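PDB 5DMH: uncharacterized protein conserved in bacteria from Cupriavidus necator, which catalyses the ATP-dependent phosphorylation of 3-oxo-tetronate to 3-oxo-tetronate 4-phosphate, in a carbohydrate pathway. Local coordinates for residues A283-A295 and G384-S396. Sequence-based numbering, arbitrary orientation.
Sequences AIDGPGVVLAGSA and GTRRFVVAGGETS. With ADP (adenosine-5'-diphosphate), chain C.
Ile284 lays its CG2 against one face of the Arg386 guanidinium, 3.4 Å from NH2, and the two side chains cross at about a right angle; Arg386 NE is hydrogen-bonded to Pro428 O. At Gly286 the carbonyl oxygen lies in the plane of the Arg387 guanidinium and is gripped side-on, 2.9 Å from both NE and NH1 of that arginine. A bend at chi3 (-70°) turns the Arg387 head back to this oxygen, while its NH2 is hydrogen-bonded to Leu448 O of helix 443-451. Pro287 O takes two backbone donors, Arg386 N and Arg387 N. From Gly288 the two segments run as adjacent parallel strands, 288-292 beside 387-391, in the nucleotide-binding C-terminal domain; their axes come within 4.7 Å. Val289 sets CG1 3.7 Å from Phe388 CD2, on the sheet face covered by helix 362-382, and Val290 lies side by side with Val389 on the other. The ladder ends at Ala391 O, which accepts from Gly293 N and, from above its carbonyl plane, Ser294 N. Here the strand ends open onto ADP: Thr395 OG1 sits 3.2 Å from Gly293 CA and donates a hydrogen bond to ADP O1A, and the N-terminal turn of helix 393-403 offers the backbone N of Gly393, Glu394 and Thr395 to the phosphates. Ser294, with OG anti to its own N (chi1 178°), donates a 2.6 Å hydrogen bond from OG to ADP O2B.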
# COMPACT_ATOMS: atom_id res chain seq x y z
N ALA A 283 -22.42 -3.61 6.44
CA ALA A 283 -21.79 -3.74 7.73
C ALA A 283 -21.72 -5.22 8.07
O ALA A 283 -22.63 -5.98 7.74
CB ALA A 283 -22.60 -2.99 8.79
N ILE A 284 -20.64 -5.63 8.70
CA ILE A 284 -20.46 -7.01 9.13
C ILE A 284 -20.38 -7.01 10.65
O ILE A 284 -19.43 -6.48 11.23
CB ILE A 284 -19.16 -7.62 8.56
CG1 ILE A 284 -19.13 -7.53 7.03
CG2 ILE A 284 -18.97 -9.05 9.04
CD1 ILE A 284 -19.74 -8.69 6.34
N ASP A 285 -21.36 -7.61 11.29
CA ASP A 285 -21.37 -7.63 12.75
C ASP A 285 -20.66 -8.88 13.27
O ASP A 285 -20.62 -9.92 12.62
CB ASP A 285 -22.81 -7.55 13.25
CG ASP A 285 -23.56 -6.39 12.64
OD1 ASP A 285 -22.94 -5.33 12.43
OD2 ASP A 285 -24.76 -6.54 12.34
N GLY A 286 -20.09 -8.75 14.45
CA GLY A 286 -19.42 -9.86 15.09
C GLY A 286 -18.15 -9.40 15.75
O GLY A 286 -17.84 -8.21 15.77
N PRO A 287 -17.42 -10.34 16.34
CA PRO A 287 -16.19 -10.01 17.06
C PRO A 287 -15.14 -9.35 16.18
O PRO A 287 -14.98 -9.68 15.01
CB PRO A 287 -15.72 -11.37 17.57
CG PRO A 287 -16.94 -12.20 17.66
CD PRO A 287 -17.83 -11.73 16.56
N GLY A 288 -14.41 -8.42 16.78
CA GLY A 288 -13.38 -7.69 16.09
C GLY A 288 -12.07 -7.79 16.85
O GLY A 288 -12.01 -8.31 17.97
N VAL A 289 -11.03 -7.28 16.21
CA VAL A 289 -9.68 -7.23 16.76
C VAL A 289 -8.86 -6.17 16.01
O VAL A 289 -9.14 -5.87 14.84
CB VAL A 289 -8.99 -8.62 16.65
CG1 VAL A 289 -8.79 -8.98 15.16
CG2 VAL A 289 -7.65 -8.60 17.40
N VAL A 290 -7.84 -5.62 16.69
CA VAL A 290 -6.88 -4.70 16.09
C VAL A 290 -5.51 -5.33 16.26
O VAL A 290 -5.18 -5.75 17.35
CB VAL A 290 -6.90 -3.33 16.75
CG1 VAL A 290 -6.05 -2.33 15.99
CG2 VAL A 290 -8.33 -2.81 16.86
N LEU A 291 -4.80 -5.48 15.14
CA LEU A 291 -3.48 -6.11 15.08
C LEU A 291 -2.48 -5.08 14.56
O LEU A 291 -2.54 -4.68 13.37
CB LEU A 291 -3.53 -7.33 14.18
CG LEU A 291 -4.55 -8.40 14.55
CD1 LEU A 291 -4.57 -9.51 13.51
CD2 LEU A 291 -4.25 -8.96 15.94
N ALA A 292 -1.56 -4.66 15.42
CA ALA A 292 -0.68 -3.55 15.06
C ALA A 292 0.78 -3.97 15.02
O ALA A 292 1.37 -4.30 16.05
CB ALA A 292 -0.88 -2.38 16.01
N GLY A 293 1.34 -3.99 13.82
CA GLY A 293 2.73 -4.30 13.61
C GLY A 293 3.56 -3.15 13.06
O GLY A 293 4.77 -3.27 12.97
N SER A 294 2.92 -2.05 12.69
CA SER A 294 3.63 -0.82 12.34
C SER A 294 4.31 -0.19 13.56
O SER A 294 3.75 -0.19 14.64
CB SER A 294 2.62 0.17 11.72
OG SER A 294 3.23 1.43 11.39
N ALA A 295 5.49 0.38 13.36
CA ALA A 295 6.20 1.15 14.38
C ALA A 295 6.18 2.67 14.13
O ALA A 295 6.99 3.40 14.69
CB ALA A 295 7.63 0.69 14.45
N GLY A 384 -14.33 -17.32 15.08
CA GLY A 384 -15.52 -16.59 14.66
C GLY A 384 -15.34 -15.08 14.50
O GLY A 384 -16.31 -14.36 14.27
N THR A 385 -14.11 -14.59 14.62
CA THR A 385 -13.85 -13.16 14.51
C THR A 385 -14.12 -12.75 13.06
O THR A 385 -13.75 -13.48 12.14
CB THR A 385 -12.41 -12.81 14.96
OG1 THR A 385 -12.29 -13.08 16.37
CG2 THR A 385 -12.08 -11.34 14.70
N ARG A 386 -14.82 -11.62 12.87
CA ARG A 386 -15.27 -11.20 11.55
C ARG A 386 -14.70 -9.85 11.12
O ARG A 386 -14.70 -9.53 9.93
CB ARG A 386 -16.80 -11.14 11.50
CG ARG A 386 -17.48 -12.47 11.78
CD ARG A 386 -17.43 -13.37 10.57
NE ARG A 386 -18.17 -12.78 9.46
CZ ARG A 386 -19.49 -12.78 9.35
NH1 ARG A 386 -20.24 -13.36 10.28
NH2 ARG A 386 -20.07 -12.21 8.30
N ARG A 387 -14.26 -9.03 12.08
CA ARG A 387 -13.72 -7.69 11.76
C ARG A 387 -12.27 -7.60 12.19
O ARG A 387 -11.93 -7.86 13.34
CB ARG A 387 -14.53 -6.57 12.46
CG ARG A 387 -16.02 -6.51 12.08
CD ARG A 387 -16.77 -5.45 12.90
NE ARG A 387 -16.88 -5.85 14.29
CZ ARG A 387 -16.77 -5.06 15.36
NH1 ARG A 387 -16.89 -5.59 16.57
NH2 ARG A 387 -16.55 -3.77 15.24
N PHE A 388 -11.41 -7.22 11.24
CA PHE A 388 -9.98 -7.12 11.46
C PHE A 388 -9.46 -5.77 11.03
O PHE A 388 -9.54 -5.42 9.84
CB PHE A 388 -9.26 -8.20 10.65
CG PHE A 388 -9.68 -9.60 10.99
CD1 PHE A 388 -10.87 -10.12 10.51
CD2 PHE A 388 -8.85 -10.42 11.76
CE1 PHE A 388 -11.23 -11.43 10.80
CE2 PHE A 388 -9.22 -11.71 12.05
CZ PHE A 388 -10.40 -12.21 11.58
N VAL A 389 -8.89 -5.03 11.98
CA VAL A 389 -8.16 -3.79 11.71
C VAL A 389 -6.67 -4.07 11.89
O VAL A 389 -6.25 -4.50 12.95
CB VAL A 389 -8.57 -2.66 12.68
CG1 VAL A 389 -7.77 -1.40 12.42
CG2 VAL A 389 -10.07 -2.40 12.58
N VAL A 390 -5.90 -3.88 10.83
CA VAL A 390 -4.49 -4.20 10.80
C VAL A 390 -3.69 -2.94 10.48
O VAL A 390 -3.93 -2.28 9.48
CB VAL A 390 -4.17 -5.28 9.75
CG1 VAL A 390 -2.72 -5.73 9.90
CG2 VAL A 390 -5.13 -6.48 9.84
N ALA A 391 -2.72 -2.63 11.33
CA ALA A 391 -1.86 -1.48 11.16
C ALA A 391 -0.52 -1.93 10.65
O ALA A 391 0.17 -2.69 11.33
CB ALA A 391 -1.71 -0.73 12.48
N GLY A 392 -0.16 -1.49 9.43
CA GLY A 392 1.12 -1.83 8.86
C GLY A 392 0.99 -2.58 7.53
O GLY A 392 0.17 -3.48 7.37
N GLY A 393 1.81 -2.18 6.56
CA GLY A 393 1.80 -2.80 5.23
C GLY A 393 2.20 -4.27 5.19
O GLY A 393 1.42 -5.16 4.77
N GLU A 394 3.43 -4.54 5.62
CA GLU A 394 3.91 -5.91 5.72
C GLU A 394 3.05 -6.68 6.69
O GLU A 394 2.78 -7.87 6.49
CB GLU A 394 5.36 -5.94 6.22
CG GLU A 394 6.33 -5.20 5.33
CD GLU A 394 6.43 -5.78 3.94
OE1 GLU A 394 6.39 -7.02 3.79
OE2 GLU A 394 6.54 -4.99 3.00
N THR A 395 2.63 -6.02 7.75
CA THR A 395 1.83 -6.68 8.75
C THR A 395 0.54 -7.18 8.07
O THR A 395 0.10 -8.31 8.28
CB THR A 395 1.51 -5.76 9.97
OG1 THR A 395 2.73 -5.36 10.60
CG2 THR A 395 0.63 -6.50 11.00
N SER A 396 -0.07 -6.32 7.27
CA SER A 396 -1.32 -6.68 6.57
C SER A 396 -1.12 -7.82 5.59
O SER A 396 -1.98 -8.70 5.44
CB SER A 396 -1.89 -5.48 5.84
OG SER A 396 -2.31 -4.49 6.74
PB ADP C . 4.48 0.30 7.99
O1B ADP C . 3.14 0.29 7.27
O2B ADP C . 4.48 1.29 9.15
O3B ADP C . 5.67 0.43 7.06
PA ADP C . 4.93 -2.58 8.26
O1A ADP C . 4.06 -3.55 8.96
O2A ADP C . 5.03 -2.55 6.78
O3A ADP C . 4.55 -1.10 8.83
O5' ADP C . 6.45 -2.74 8.73
C5' ADP C . 6.83 -2.70 10.10
C4' ADP C . 7.90 -3.76 10.34
O4' ADP C . 8.54 -3.51 11.59
C3' ADP C . 7.31 -5.16 10.42
O3' ADP C . 8.21 -6.13 9.85
C2' ADP C . 7.17 -5.37 11.89
O2' ADP C . 7.03 -6.72 12.25
C1' ADP C . 8.43 -4.69 12.38
N9 ADP C . 8.31 -4.36 13.80
C8 ADP C . 7.21 -3.86 14.43
N7 ADP C . 7.45 -3.71 15.74
C5 ADP C . 8.72 -4.13 15.95
C6 ADP C . 9.58 -4.26 17.12
N6 ADP C . 9.09 -3.87 18.31
N1 ADP C . 10.84 -4.72 16.94
C2 ADP C . 11.30 -5.09 15.73
N3 ADP C . 10.57 -5.02 14.59
C4 ADP C . 9.28 -4.57 14.67
O HOH W 1 -12.19 -11.12 18.09